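Local structure of shikimate dehydrogenase (NADP(+)) (Listeria monocytogenes, 3TNL) at residues T45-S50 with Y69-V74; N57-K62 with E304-Y309; K156-G161 with E218-E223; S227-N232 with E256-D261. The protein probably catalyses the reversible NADPH-linked reduction of 3-dehydroshikimate to shikimate, a step of chorismate and aromatic amino acid biosynthesis. All blocks are in the same frame, centred on the assembly; numbering follows the deposited sequence. Where two conformers were deposited one is given.

Overall arrangement
Contact 1 lies in the substrate-binding domain; contact 2 brings the C-terminal segment 304-309 onto helix 52-63 of that domain, and contacts 3 and 4 belong to the parallel NAD-binding sheet. The centres of contacts 1 and 3 lie about 35 Å apart. Contacts 1 and 2 meet where Asn-57 OD1 accepts a probable hydrogen bond from Tyr-69 N, and both reach the second subunit. In contact 2 the side chain of Met-305 lies about 12 Å from the bound NAD. Contacts 3 and 4, with centres about 10 Å apart, share a sheet in which strands 156-160 and 229-232 are neighbours. Contact 1 includes Ser-50, which binds shikimate, and contact 3 includes Gly-161, which touches NAD.

Contact 1. Residues T45-S50 with Y69-V74; sequences TPIRHS and YLAFEV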
loop_
_atom_site.group_PDB
_atom_site.type_symbol
_atom_site.label_atom_id
_atom_site.label_comp_id
_atom_site.label_asym_id
_atom_site.label_seq_id
_atom_site.Cartn_x
_atom_site.Cartn_y
_atom_site.Cartn_z
ATOM N N THR B 45 -13.949 7.742 -2.627
ATOM C CA THR B 45 -13.973 8.921 -1.739
ATOM C C THR B 45 -15.416 9.371 -1.587
ATOM O O THR B 45 -16.121 9.517 -2.578
ATOM C CB THR B 45 -13.098 10.053 -2.210
ATOM O OG1 THR B 45 -13.093 11.073 -1.202
ATOM C CG2 THR B 45 -13.580 10.622 -3.550
ATOM N N PRO B 46 -15.874 9.546 -0.326
ATOM C CA PRO B 46 -15.168 9.318 0.936
ATOM C C PRO B 46 -15.029 7.824 1.168
ATOM O O PRO B 46 -15.745 7.040 0.537
ATOM C CB PRO B 46 -16.100 9.969 1.979
ATOM C CG PRO B 46 -17.441 9.806 1.406
ATOM C CD PRO B 46 -17.273 9.964 -0.091
ATOM N N ILE B 47 -14.132 7.418 2.055
ATOM C CA ILE B 47 -13.910 5.984 2.233
ATOM C C ILE B 47 -13.237 5.552 3.529
ATOM O O ILE B 47 -13.293 4.384 3.850
ATOM C CB ILE B 47 -13.028 5.441 1.035
ATOM C CG1 ILE B 47 -13.122 3.912 0.903
ATOM C CG2 ILE B 47 -11.582 5.908 1.153
ATOM C CD1 ILE B 47 -14.519 3.424 0.649
ATOM N N ARG B 48 -12.619 6.469 4.274
ATOM C CA ARG B 48 -11.843 6.062 5.443
ATOM C C ARG B 48 -12.588 5.405 6.612
ATOM O O ARG B 48 -11.954 4.754 7.468
ATOM C CB ARG B 48 -10.887 7.182 5.887
ATOM C CG ARG B 48 -9.788 7.441 4.829
ATOM C CD ARG B 48 -8.540 8.005 5.443
ATOM N NE ARG B 48 -7.460 8.151 4.459
ATOM C CZ ARG B 48 -6.717 7.149 3.991
ATOM N NH1 ARG B 48 -6.923 5.891 4.371
ATOM N NH2 ARG B 48 -5.773 7.403 3.109
ATOM N N HIS B 49 -13.919 5.510 6.618
ATOM C CA HIS B 49 -14.715 4.816 7.650
ATOM C C HIS B 49 -15.125 3.409 7.215
ATOM O O HIS B 49 -15.826 2.719 7.951
ATOM C CB HIS B 49 -15.957 5.625 8.028
ATOM C CG HIS B 49 -15.641 6.937 8.672
ATOM N ND1 HIS B 49 -15.398 7.061 10.024
ATOM C CD2 HIS B 49 -15.490 8.176 8.146
ATOM C CE1 HIS B 49 -15.130 8.325 10.307
ATOM N NE2 HIS B 49 -15.173 9.021 9.185
ATOM N N SER B 50 -14.675 2.967 6.044
ATOM C CA SER B 50 -15.028 1.634 5.543
ATOM C C SER B 50 -14.595 0.535 6.505
ATOM O O SER B 50 -13.530 0.634 7.099
ATOM C CB SER B 50 -14.330 1.370 4.204
ATOM O OG SER B 50 -14.586 0.053 3.707
ATOM N N TYR B 69 -4.586 -4.772 3.465
ATOM C CA TYR B 69 -5.592 -4.050 2.690
ATOM C C TYR B 69 -5.670 -2.635 3.241
ATOM O O TYR B 69 -5.840 -2.415 4.438
ATOM C CB TYR B 69 -6.921 -4.779 2.855
ATOM C CG TYR B 69 -8.110 -4.319 2.068
ATOM C CD1 TYR B 69 -8.768 -3.130 2.377
ATOM C CD2 TYR B 69 -8.634 -5.101 1.055
ATOM C CE1 TYR B 69 -9.909 -2.740 1.712
ATOM C CE2 TYR B 69 -9.774 -4.693 0.337
ATOM C CZ TYR B 69 -10.416 -3.530 0.693
ATOM O OH TYR B 69 -11.565 -3.147 0.012
ATOM N N LEU B 70 -5.527 -1.675 2.353
ATOM C CA LEU B 70 -5.569 -0.251 2.698
ATOM C C LEU B 70 -6.499 0.529 1.774
ATOM O O LEU B 70 -6.670 0.186 0.606
ATOM C CB LEU B 70 -4.193 0.408 2.585
ATOM C CG LEU B 70 -3.087 -0.121 3.489
ATOM C CD1 LEU B 70 -1.753 0.552 3.092
ATOM C CD2 LEU B 70 -3.433 0.149 4.966
ATOM N N ALA B 71 -7.086 1.594 2.317
ATOM C CA ALA B 71 -7.950 2.495 1.583
ATOM C C ALA B 71 -7.179 3.753 1.228
ATOM O O ALA B 71 -6.291 4.201 1.947
ATOM C CB ALA B 71 -9.189 2.872 2.422
ATOM N N PHE B 72 -7.538 4.309 0.070
ATOM C CA PHE B 72 -6.998 5.590 -0.467
ATOM C C PHE B 72 -8.150 6.459 -0.961
ATOM O O PHE B 72 -9.051 5.970 -1.631
ATOM C CB PHE B 72 -5.962 5.340 -1.593
ATOM C CG PHE B 72 -4.870 4.403 -1.169
ATOM C CD1 PHE B 72 -3.787 4.871 -0.461
ATOM C CD2 PHE B 72 -4.946 3.059 -1.445
ATOM C CE1 PHE B 72 -2.794 4.007 -0.014
ATOM C CE2 PHE B 72 -3.977 2.177 -0.967
ATOM C CZ PHE B 72 -2.884 2.664 -0.262
ATOM N N GLU B 73 -8.104 7.761 -0.647
ATOM C CA GLU B 73 -9.133 8.738 -1.078
ATOM C C GLU B 73 -8.869 9.110 -2.491
ATOM O O GLU B 73 -8.003 9.916 -2.769
ATOM C CB GLU B 73 -9.101 9.974 -0.177
ATOM C CG GLU B 73 -9.511 9.610 1.218
ATOM C CD GLU B 73 -9.454 10.730 2.219
ATOM O OE1 GLU B 73 -8.458 11.484 2.230
ATOM O OE2 GLU B 73 -10.396 10.817 3.038
ATOM N N VAL B 74 -9.632 8.495 -3.371
ATOM C CA VAL B 74 -9.456 8.638 -4.794
ATOM C C VAL B 74 -10.763 8.922 -5.463
ATOM O O VAL B 74 -11.727 8.197 -5.332
ATOM C CB VAL B 74 -8.866 7.316 -5.360
ATOM C CG1 VAL B 74 -8.756 7.360 -6.889
ATOM C CG2 VAL B 74 -7.502 7.034 -4.714
HETATM O O HOH W 1 -12.648 9.311 3.536
HETATM O O HOH W 2 -3.986 4.735 3.166
#
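Thr-45 and Glu-73 approach to 4.9 Å between their CA atoms, where the loop 45-48 runs roughly antiparallel (158°) to 71-74, the end of strand 67-73 and the residue after it. Thr-45 lays CG2 against the Val-74 carbonyl, 3.5 Å from its O. Ile-47 turns its CG2 branch to the strand, 4.1 Å from Ala-71 CB and 3.8 Å from Phe-72 O. Arg-48 runs past Glu-73: its chain, extended from CG to NE, crosses the glutamate at about a right angle, with guanidinium and carboxylate planes 45° apart. Arg-48 NE stays 4.1 Å from Glu-73 OE1, beyond a salt bridge. Arg-48 NH1 makes its stronger hydrogen bond to Gly-35 O of the second subunit and a weak, bent one of 3.0 Å to Ala-71 O (131° at the hydrogen). Water 2 joins Arg-48 NH2 to Ala-71 O, and water 1 links Ile-47 N to Glu-73 OE2. Arg-48 itself sits in a type I turn from Ile-47 to Ser-50, which binds shikimate and caps Ser-52 N with OG. Water bridges, apolar contact and one weak hydrogen bond thus join loop and strand, while the arginine ties this edge of the domain to the partner subunit.

Contact 2. Residues N57-K62 with E304-Y309; sequences NEAFAK and EMPVDY
Lys-62 and Tyr-309 form a CH-pi contact between helix 52-63 of the substrate-binding domain and the start of the C-terminal helix 307-313. Lys-62 CD sits 3.8 Å from the centroid of the Tyr-309 ring and 16° off its normal. The lysine leaves its helix with CG anti to the backbone N, then bends at chi2 (60°), which lays CB through CE across the ring: CB and CG near CE1, CE near CD2. Tyr-309 therefore meets the aliphatic length of the lysine on one face.

Apolar contacts continue along the helix at Ala-59. Pro-306, the N-cap residue of the C-terminal helix and centre of an inverse gamma turn, brings CD to 4.4 Å from Ala-59 CB, while its CG meets Lys-62 CG. Met-305 adds CE at 4.3 Å from the same Ala-59 CB, and its side chain also packs on Phe-297 of helix 286-301.

The polar link is indirect. Glu-58 and Tyr-309 cross at about a right angle, their hydroxyl and carboxylate too far apart for a direct bond. Glu-58 OE1 is instead held by the backbone amides of Thr-30 and Glu-31 of the second subunit. Water 3, in the ring plane at the tyrosine edge, accepts from Tyr-309 OH at 2.6 Å and donates to Glu-58 O at 2.8 Å and to Glu-58 OE2 at 2.6 Å.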
loop_
_atom_site.group_PDB
_atom_site.type_symbol
_atom_site.label_atom_id
_atom_site.label_comp_id
_atom_site.label_asym_id
_atom_site.label_seq_id
_atom_site.Cartn_x
_atom_site.Cartn_y
_atom_site.Cartn_z
ATOM N N ASN B 57 -8.175 -7.631 6.327
ATOM C CA ASN B 57 -6.983 -7.807 7.163
ATOM C C ASN B 57 -7.166 -8.914 8.206
ATOM O O ASN B 57 -6.267 -9.698 8.464
ATOM C CB ASN B 57 -6.569 -6.472 7.791
ATOM C CG ASN B 57 -5.946 -5.560 6.789
ATOM O OD1 ASN B 57 -5.179 -6.024 5.967
ATOM N ND2 ASN B 57 -6.282 -4.271 6.832
ATOM N N GLU B 58 -8.351 -8.989 8.780
ATOM C CA GLU B 58 -8.649 -10.073 9.742
ATOM C C GLU B 58 -8.605 -11.414 9.013
ATOM O O GLU B 58 -8.084 -12.395 9.558
ATOM C CB GLU B 58 -9.992 -9.850 10.434
ATOM C CG GLU B 58 -9.971 -8.688 11.423
ATOM C CD GLU B 58 -9.255 -8.980 12.723
ATOM O OE1 GLU B 58 -8.908 -8.007 13.414
ATOM O OE2 GLU B 58 -9.071 -10.166 13.071
ATOM N N ALA B 59 -9.117 -11.474 7.774
ATOM C CA ALA B 59 -9.088 -12.705 6.993
ATOM C C ALA B 59 -7.647 -13.091 6.645
ATOM O O ALA B 59 -7.242 -14.255 6.801
ATOM C CB ALA B 59 -9.964 -12.559 5.681
ATOM N N PHE B 60 -6.854 -12.121 6.185
ATOM C CA PHE B 60 -5.473 -12.427 5.844
ATOM C C PHE B 60 -4.726 -12.973 7.064
ATOM O O PHE B 60 -4.007 -13.976 6.960
ATOM C CB PHE B 60 -4.706 -11.206 5.351
ATOM C CG PHE B 60 -5.218 -10.596 4.094
ATOM C CD1 PHE B 60 -5.599 -11.359 3.021
ATOM C CD2 PHE B 60 -5.231 -9.214 3.966
ATOM C CE1 PHE B 60 -6.006 -10.772 1.842
ATOM C CE2 PHE B 60 -5.621 -8.602 2.762
ATOM C CZ PHE B 60 -6.066 -9.388 1.716
ATOM N N ALA B 61 -4.873 -12.298 8.198
ATOM C CA ALA B 61 -4.193 -12.698 9.437
ATOM C C ALA B 61 -4.622 -14.081 9.913
ATOM O O ALA B 61 -3.769 -14.889 10.297
ATOM C CB ALA B 61 -4.390 -11.650 10.529
ATOM N N LYS B 62 -5.922 -14.358 9.858
ATOM C CA LYS B 62 -6.461 -15.664 10.245
ATOM C C LYS B 62 -5.860 -16.778 9.395
ATOM O O LYS B 62 -5.463 -17.832 9.930
ATOM C CB LYS B 62 -7.990 -15.669 10.083
ATOM C CG LYS B 62 -8.683 -16.984 10.469
ATOM C CD LYS B 62 -8.432 -17.338 11.910
ATOM C CE LYS B 62 -9.283 -18.543 12.333
ATOM N NZ LYS B 62 -8.980 -18.938 13.739
ATOM N N GLU B 304 -10.202 -19.573 0.058
ATOM C CA GLU B 304 -11.543 -19.286 0.526
ATOM C C GLU B 304 -11.516 -18.447 1.796
ATOM O O GLU B 304 -10.838 -18.806 2.757
ATOM C CB GLU B 304 -12.234 -20.632 0.824
ATOM C CG GLU B 304 -13.675 -20.532 1.245
ATOM C CD GLU B 304 -14.351 -21.894 1.357
ATOM O OE1 GLU B 304 -13.655 -22.935 1.318
ATOM O OE2 GLU B 304 -15.589 -21.907 1.495
ATOM N N MET B 305 -12.280 -17.347 1.827
ATOM C CA MET B 305 -12.397 -16.511 3.039
ATOM C C MET B 305 -13.221 -17.225 4.091
ATOM O O MET B 305 -14.225 -17.808 3.750
ATOM C CB MET B 305 -13.105 -15.165 2.728
ATOM C CG MET B 305 -13.509 -14.351 3.993
ATOM S SD MET B 305 -14.457 -12.802 3.718
ATOM C CE MET B 305 -13.232 -12.015 2.947
ATOM N N PRO B 306 -12.807 -17.148 5.372
ATOM C CA PRO B 306 -13.578 -17.783 6.478
ATOM C C PRO B 306 -14.700 -16.827 6.923
ATOM O O PRO B 306 -14.531 -16.070 7.880
ATOM C CB PRO B 306 -12.522 -17.967 7.560
ATOM C CG PRO B 306 -11.552 -16.868 7.320
ATOM C CD PRO B 306 -11.511 -16.627 5.844
ATOM N N VAL B 307 -15.838 -16.878 6.216
ATOM C CA VAL B 307 -16.929 -15.924 6.407
ATOM C C VAL B 307 -17.547 -15.914 7.807
ATOM O O VAL B 307 -17.834 -14.848 8.363
ATOM C CB VAL B 307 -18.038 -16.092 5.295
ATOM C CG1 VAL B 307 -19.292 -15.286 5.668
ATOM C CG2 VAL B 307 -17.503 -15.686 3.908
ATOM N N ASP B 308 -17.762 -17.097 8.368
ATOM C CA ASP B 308 -18.328 -17.206 9.704
ATOM C C ASP B 308 -17.395 -16.553 10.726
ATOM O O ASP B 308 -17.846 -15.856 11.641
ATOM C CB ASP B 308 -18.561 -18.670 10.057
ATOM C CG ASP B 308 -19.555 -19.352 9.120
ATOM O OD1 ASP B 308 -20.296 -18.644 8.408
ATOM O OD2 ASP B 308 -19.601 -20.602 9.106
ATOM N N TYR B 309 -16.093 -16.769 10.552
ATOM C CA TYR B 309 -15.088 -16.184 11.438
ATOM C C TYR B 309 -15.164 -14.662 11.339
ATOM O O TYR B 309 -15.201 -13.983 12.355
ATOM C CB TYR B 309 -13.685 -16.713 11.112
ATOM C CG TYR B 309 -12.567 -15.984 11.830
ATOM C CD1 TYR B 309 -11.886 -14.922 11.209
ATOM C CD2 TYR B 309 -12.199 -16.335 13.125
ATOM C CE1 TYR B 309 -10.865 -14.241 11.857
ATOM C CE2 TYR B 309 -11.174 -15.658 13.789
ATOM C CZ TYR B 309 -10.520 -14.609 13.150
ATOM O OH TYR B 309 -9.512 -13.944 13.796
HETATM O O HOH W 3 -7.999 -12.462 12.370
#

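Contact 3. Residues K156-G161 with E218-E223; sequences KMTICG and EQLRKE
Lys-156 is fully extended from its strand, whereas Glu-223 is folded at chi2 (-50°); together these torsions carry ammonium and carboxylate into a salt bridge, Lys-156 NZ to Glu-223 OE1, of 2.7 Å. The two side chains cross at about a right angle, and the nitrogen meets OE1 on its syn side, 32° out of the carboxylate plane. The other oxygen, Glu-223 OE2, is gripped from within the helix by Gln-219 NE2 at 2.8 Å, on the anti side, with the oxygen close to the plane of the amide. Ser-182 OG also bonds to Glu-223 OE1, and Glu-226 pairs with both Lys-156 and Lys-222, whose NZ atoms lie 4.4 Å apart.

Nearer the middle of the strand, Thr-158 turns its methyl to the helix, CG2 standing 4.0 Å from Leu-220 CD1. Its hydroxyl OG1 comes to 3.4 Å from Glu-223 CB and is hydrogen-bonded to Ser-227 OG.

The arrangement is a helix laid over a Rossmann-type parallel sheet: the axis of 218-223 passes 9.6 Å from that of strand 156-160, at 143° to it, and the strand leads into Gly-161, which touches NAD. The two lysines share the carboxylates of Glu-223 and Glu-226, the reach of Lys-222 to Glu-223 OE2 being long, and the buried charges of Lys-156 and Glu-223 are probably balanced within this network.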
loop_
_atom_site.group_PDB
_atom_site.type_symbol
_atom_site.label_atom_id
_atom_site.label_comp_id
_atom_site.label_asym_id
_atom_site.label_seq_id
_atom_site.Cartn_x
_atom_site.Cartn_y
_atom_site.Cartn_z
ATOM N N LYS B 156 -39.892 -14.815 -9.510
ATOM C CA LYS B 156 -40.055 -13.384 -9.705
ATOM C C LYS B 156 -39.601 -12.574 -8.513
ATOM O O LYS B 156 -39.927 -12.916 -7.354
ATOM C CB LYS B 156 -41.514 -13.065 -9.977
ATOM C CG LYS B 156 -41.841 -11.658 -10.135
ATOM C CD LYS B 156 -43.276 -11.597 -10.687
ATOM C CE LYS B 156 -43.696 -10.216 -10.968
ATOM N NZ LYS B 156 -44.947 -10.173 -11.826
ATOM N N MET B 157 -38.818 -11.540 -8.775
ATOM C CA MET B 157 -38.392 -10.601 -7.755
ATOM C C MET B 157 -38.985 -9.257 -8.075
ATOM O O MET B 157 -39.039 -8.862 -9.235
ATOM C CB MET B 157 -36.853 -10.463 -7.722
ATOM C CG MET B 157 -36.339 -9.350 -6.787
ATOM S SD MET B 157 -34.537 -9.359 -6.526
ATOM C CE MET B 157 -33.974 -9.053 -8.205
ATOM N N THR B 158 -39.416 -8.559 -7.026
ATOM C CA THR B 158 -39.850 -7.175 -7.088
ATOM C C THR B 158 -38.774 -6.416 -6.277
ATOM O O THR B 158 -38.455 -6.795 -5.181
ATOM C CB THR B 158 -41.231 -6.927 -6.533
ATOM O OG1 THR B 158 -42.174 -7.589 -7.395
ATOM C CG2 THR B 158 -41.567 -5.460 -6.500
ATOM N N ILE B 159 -38.227 -5.363 -6.845
ATOM C CA ILE B 159 -37.153 -4.629 -6.193
ATOM C C ILE B 159 -37.335 -3.126 -6.334
ATOM O O ILE B 159 -37.755 -2.628 -7.390
ATOM C CB ILE B 159 -35.796 -5.112 -6.746
ATOM C CG1 ILE B 159 -34.621 -4.461 -6.002
ATOM C CG2 ILE B 159 -35.681 -4.871 -8.262
ATOM C CD1 ILE B 159 -33.262 -5.047 -6.386
ATOM N N CYS B 160 -37.028 -2.405 -5.255
ATOM C CA CYS B 160 -37.060 -0.956 -5.224
ATOM C C CYS B 160 -35.634 -0.443 -5.359
ATOM O O CYS B 160 -34.754 -0.811 -4.601
ATOM C CB CYS B 160 -37.593 -0.413 -3.895
ATOM S SG CYS B 160 -39.267 -0.928 -3.534
ATOM N N GLY B 161 -35.419 0.413 -6.350
ATOM C CA GLY B 161 -34.133 1.056 -6.549
ATOM C C GLY B 161 -33.582 0.920 -7.950
ATOM O O GLY B 161 -33.956 0.040 -8.730
ATOM N N GLU B 218 -50.978 0.315 -6.938
ATOM C CA GLU B 218 -51.742 -0.842 -7.401
ATOM C C GLU B 218 -50.867 -1.790 -8.213
ATOM O O GLU B 218 -50.983 -2.990 -8.029
ATOM C CB GLU B 218 -53.051 -0.447 -8.061
ATOM C CG GLU B 218 -54.089 0.051 -7.004
ATOM C CD GLU B 218 -54.408 -0.959 -5.874
ATOM O OE1 GLU B 218 -54.370 -2.212 -6.059
ATOM O OE2 GLU B 218 -54.735 -0.483 -4.762
ATOM N N GLN B 219 -49.951 -1.274 -9.022
ATOM C CA GLN B 219 -49.031 -2.168 -9.724
ATOM C C GLN B 219 -48.107 -2.881 -8.731
ATOM O O GLN B 219 -47.834 -4.078 -8.846
ATOM C CB GLN B 219 -48.201 -1.449 -10.758
ATOM C CG GLN B 219 -47.466 -2.397 -11.648
ATOM C CD GLN B 219 -48.384 -3.042 -12.689
ATOM O OE1 GLN B 219 -49.142 -2.347 -13.363
ATOM N NE2 GLN B 219 -48.323 -4.352 -12.820
ATOM N N LEU B 220 -47.627 -2.139 -7.735
ATOM C CA LEU B 220 -46.782 -2.745 -6.699
ATOM C C LEU B 220 -47.471 -3.927 -5.971
ATOM O O LEU B 220 -46.852 -4.943 -5.704
ATOM C CB LEU B 220 -46.335 -1.654 -5.704
ATOM C CG LEU B 220 -45.351 -2.094 -4.610
ATOM C CD1 LEU B 220 -44.034 -2.566 -5.207
ATOM C CD2 LEU B 220 -45.118 -0.974 -3.640
ATOM N N ARG B 221 -48.757 -3.785 -5.673
ATOM C CA ARG B 221 -49.507 -4.859 -5.021
ATOM C C ARG B 221 -49.446 -6.127 -5.885
ATOM O O ARG B 221 -49.170 -7.208 -5.389
ATOM C CB ARG B 221 -50.960 -4.434 -4.820
ATOM C CG ARG B 221 -51.789 -5.415 -4.018
ATOM C CD ARG B 221 -53.219 -4.938 -3.822
ATOM N NE ARG B 221 -53.221 -3.791 -2.924
ATOM C CZ ARG B 221 -53.065 -3.910 -1.607
ATOM N NH1 ARG B 221 -53.043 -2.830 -0.827
ATOM N NH2 ARG B 221 -52.916 -5.098 -1.069
ATOM N N LYS B 222 -49.694 -5.962 -7.187
ATOM C CA LYS B 222 -49.678 -7.105 -8.107
ATOM C C LYS B 222 -48.304 -7.737 -8.123
ATOM O O LYS B 222 -48.165 -8.964 -7.950
ATOM C CB LYS B 222 -50.077 -6.724 -9.521
ATOM C CG LYS B 222 -50.005 -7.908 -10.503
ATOM C CD LYS B 222 -50.268 -7.449 -11.947
ATOM C CE LYS B 222 -50.328 -8.618 -12.917
ATOM N NZ LYS B 222 -49.027 -9.301 -13.276
ATOM N N GLU B 223 -47.285 -6.903 -8.340
ATOM C CA GLU B 223 -45.938 -7.444 -8.451
ATOM C C GLU B 223 -45.505 -8.221 -7.198
ATOM O O GLU B 223 -45.003 -9.373 -7.298
ATOM C CB GLU B 223 -44.926 -6.363 -8.864
ATOM C CG GLU B 223 -45.260 -5.650 -10.171
ATOM C CD GLU B 223 -45.565 -6.598 -11.279
ATOM O OE1 GLU B 223 -44.763 -7.511 -11.497
ATOM O OE2 GLU B 223 -46.624 -6.440 -11.939
#

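Contact 4. Residues S227-N232 with E256-D261; sequences SVIFTN and ELIVSD
Leu-257 opens the meeting of two neighbouring parallel strands, 229-232 and 258-261, in the Rossmann-type sheet: its CD1 reaches over the loop before the first strand to 3.4 Å from Ser-227 O. Ile-258 N then bonds to Val-228 O at 3.1 Å, and Ile-258 O receives Phe-230 N at 2.9 Å. With its CG2 anti to the backbone N, Ile-258 sets this methyl 3.9 Å from Ile-229 CG1, while its CD1 lies alongside Val-228 CG2. Val-259 faces the other side of the sheet, CG1 at 4.3 Å from Phe-230 CD2, packed on Leu-271 and Ala-275 of helix 270-277. Ser-260 gives N to Phe-230 O and takes Asn-232 N on its O, continuing the ladder; its hydroxyl and that of Thr-231, on the face of Ile-229, both bond to Tyr-141 OH. Asp-261 ends the strand side by side with Asn-232, carboxylate and amide planes 73° apart. Thr-269 holds Asp-261 OD1, Val-263 N bonds to OD2, and Asn-232 OD1 is hydrogen-bonded to Thr-234 OG1. Asp-261 OD2 also receives Asn-232 ND2 in a nearly straight bond of 2.8 Å (176°), on the syn side, 30° out of the carboxylate plane, while OD2 lies in the plane of the amide.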
loop_
_atom_site.group_PDB
_atom_site.type_symbol
_atom_site.label_atom_id
_atom_site.label_comp_id
_atom_site.label_asym_id
_atom_site.label_seq_id
_atom_site.Cartn_x
_atom_site.Cartn_y
_atom_site.Cartn_z
ATOM N N SER B 227 -44.400 -12.367 -6.483
ATOM C CA SER B 227 -42.975 -12.525 -6.255
ATOM C C SER B 227 -42.607 -13.421 -5.120
ATOM O O SER B 227 -43.297 -13.477 -4.105
ATOM C CB SER B 227 -42.363 -11.172 -5.953
ATOM O OG SER B 227 -42.555 -10.295 -7.023
ATOM N N VAL B 228 -41.489 -14.112 -5.305
ATOM C CA VAL B 228 -40.924 -14.928 -4.224
ATOM C C VAL B 228 -40.210 -14.000 -3.187
ATOM O O VAL B 228 -40.155 -14.322 -1.980
ATOM C CB VAL B 228 -39.927 -15.994 -4.796
ATOM C CG1 VAL B 228 -38.683 -15.379 -5.395
ATOM C CG2 VAL B 228 -39.584 -16.965 -3.699
ATOM N N ILE B 229 -39.768 -12.839 -3.666
ATOM C CA ILE B 229 -39.001 -11.920 -2.842
ATOM C C ILE B 229 -39.297 -10.490 -3.253
ATOM O O ILE B 229 -39.485 -10.173 -4.445
ATOM C CB ILE B 229 -37.488 -12.232 -3.004
ATOM C CG1 ILE B 229 -36.647 -11.450 -1.977
ATOM C CG2 ILE B 229 -37.011 -12.047 -4.440
ATOM C CD1 ILE B 229 -35.197 -11.931 -1.915
ATOM N N PHE B 230 -39.342 -9.613 -2.234
ATOM C CA PHE B 230 -39.486 -8.174 -2.358
ATOM C C PHE B 230 -38.247 -7.600 -1.684
ATOM O O PHE B 230 -37.998 -7.857 -0.523
ATOM C CB PHE B 230 -40.766 -7.674 -1.671
ATOM C CG PHE B 230 -40.912 -6.177 -1.650
ATOM C CD1 PHE B 230 -40.909 -5.470 -2.825
ATOM C CD2 PHE B 230 -41.089 -5.480 -0.464
ATOM C CE1 PHE B 230 -41.065 -4.110 -2.830
ATOM C CE2 PHE B 230 -41.238 -4.090 -0.483
ATOM C CZ PHE B 230 -41.200 -3.412 -1.679
ATOM N N THR B 231 -37.497 -6.808 -2.416
ATOM C CA THR B 231 -36.230 -6.266 -1.949
ATOM C C THR B 231 -36.140 -4.765 -2.002
ATOM O O THR B 231 -36.523 -4.152 -2.982
ATOM C CB THR B 231 -35.094 -6.801 -2.905
ATOM O OG1 THR B 231 -35.084 -8.236 -2.855
ATOM C CG2 THR B 231 -33.702 -6.247 -2.534
ATOM N N ASN B 232 -35.658 -4.162 -0.928
ATOM C CA ASN B 232 -35.336 -2.765 -0.925
ATOM C C ASN B 232 -33.851 -2.607 -1.260
ATOM O O ASN B 232 -32.984 -3.117 -0.557
ATOM C CB ASN B 232 -35.536 -2.091 0.432
ATOM C CG ASN B 232 -35.048 -0.652 0.401
ATOM O OD1 ASN B 232 -35.555 0.165 -0.395
ATOM N ND2 ASN B 232 -33.999 -0.336 1.171
ATOM N N GLU B 256 -45.628 -16.180 3.187
ATOM C CA GLU B 256 -44.693 -16.947 2.368
ATOM C C GLU B 256 -43.639 -16.103 1.676
ATOM O O GLU B 256 -42.625 -16.622 1.225
ATOM C CB GLU B 256 -45.455 -17.774 1.300
ATOM C CG GLU B 256 -46.245 -18.910 1.897
ATOM C CD GLU B 256 -46.896 -19.830 0.869
ATOM O OE1 GLU B 256 -46.795 -19.560 -0.353
ATOM O OE2 GLU B 256 -47.500 -20.844 1.301
ATOM N N LEU B 257 -43.878 -14.797 1.614
ATOM C CA LEU B 257 -42.957 -13.905 0.932
ATOM C C LEU B 257 -41.655 -13.704 1.711
ATOM O O LEU B 257 -41.669 -13.695 2.942
ATOM C CB LEU B 257 -43.623 -12.522 0.811
ATOM C CG LEU B 257 -42.862 -11.376 0.184
ATOM C CD1 LEU B 257 -42.641 -11.619 -1.280
ATOM C CD2 LEU B 257 -43.656 -10.050 0.358
ATOM N N ILE B 258 -40.555 -13.544 0.987
ATOM C CA ILE B 258 -39.257 -13.178 1.571
ATOM C C ILE B 258 -39.129 -11.696 1.380
ATOM O O ILE B 258 -39.293 -11.208 0.243
ATOM C CB ILE B 258 -38.093 -13.851 0.827
ATOM C CG1 ILE B 258 -38.246 -15.363 0.924
ATOM C CG2 ILE B 258 -36.745 -13.421 1.428
ATOM C CD1 ILE B 258 -37.469 -16.079 -0.210
ATOM N N VAL B 259 -38.790 -10.960 2.441
ATOM C CA VAL B 259 -38.542 -9.514 2.312
ATOM C C VAL B 259 -37.065 -9.282 2.660
ATOM O O VAL B 259 -36.574 -9.697 3.721
ATOM C CB VAL B 259 -39.484 -8.660 3.175
ATOM C CG1 VAL B 259 -39.150 -7.175 2.990
ATOM C CG2 VAL B 259 -40.937 -8.948 2.776
ATOM N N SER B 260 -36.375 -8.636 1.738
ATOM C CA SER B 260 -34.936 -8.423 1.814
ATOM C C SER B 260 -34.573 -6.950 1.782
ATOM O O SER B 260 -35.235 -6.189 1.089
ATOM C CB SER B 260 -34.331 -9.157 0.599
ATOM O OG SER B 260 -33.062 -8.661 0.230
ATOM N N ASP B 261 -33.572 -6.525 2.568
ATOM C CA ASP B 261 -33.107 -5.141 2.511
ATOM C C ASP B 261 -31.605 -5.167 2.353
ATOM O O ASP B 261 -30.940 -6.015 2.953
ATOM C CB ASP B 261 -33.523 -4.384 3.795
ATOM C CG ASP B 261 -33.724 -2.882 3.554
ATOM O OD1 ASP B 261 -34.753 -2.338 4.054
ATOM O OD2 ASP B 261 -32.918 -2.282 2.822
HETATM O O HOH W 4 -41.434 -16.619 -1.140
#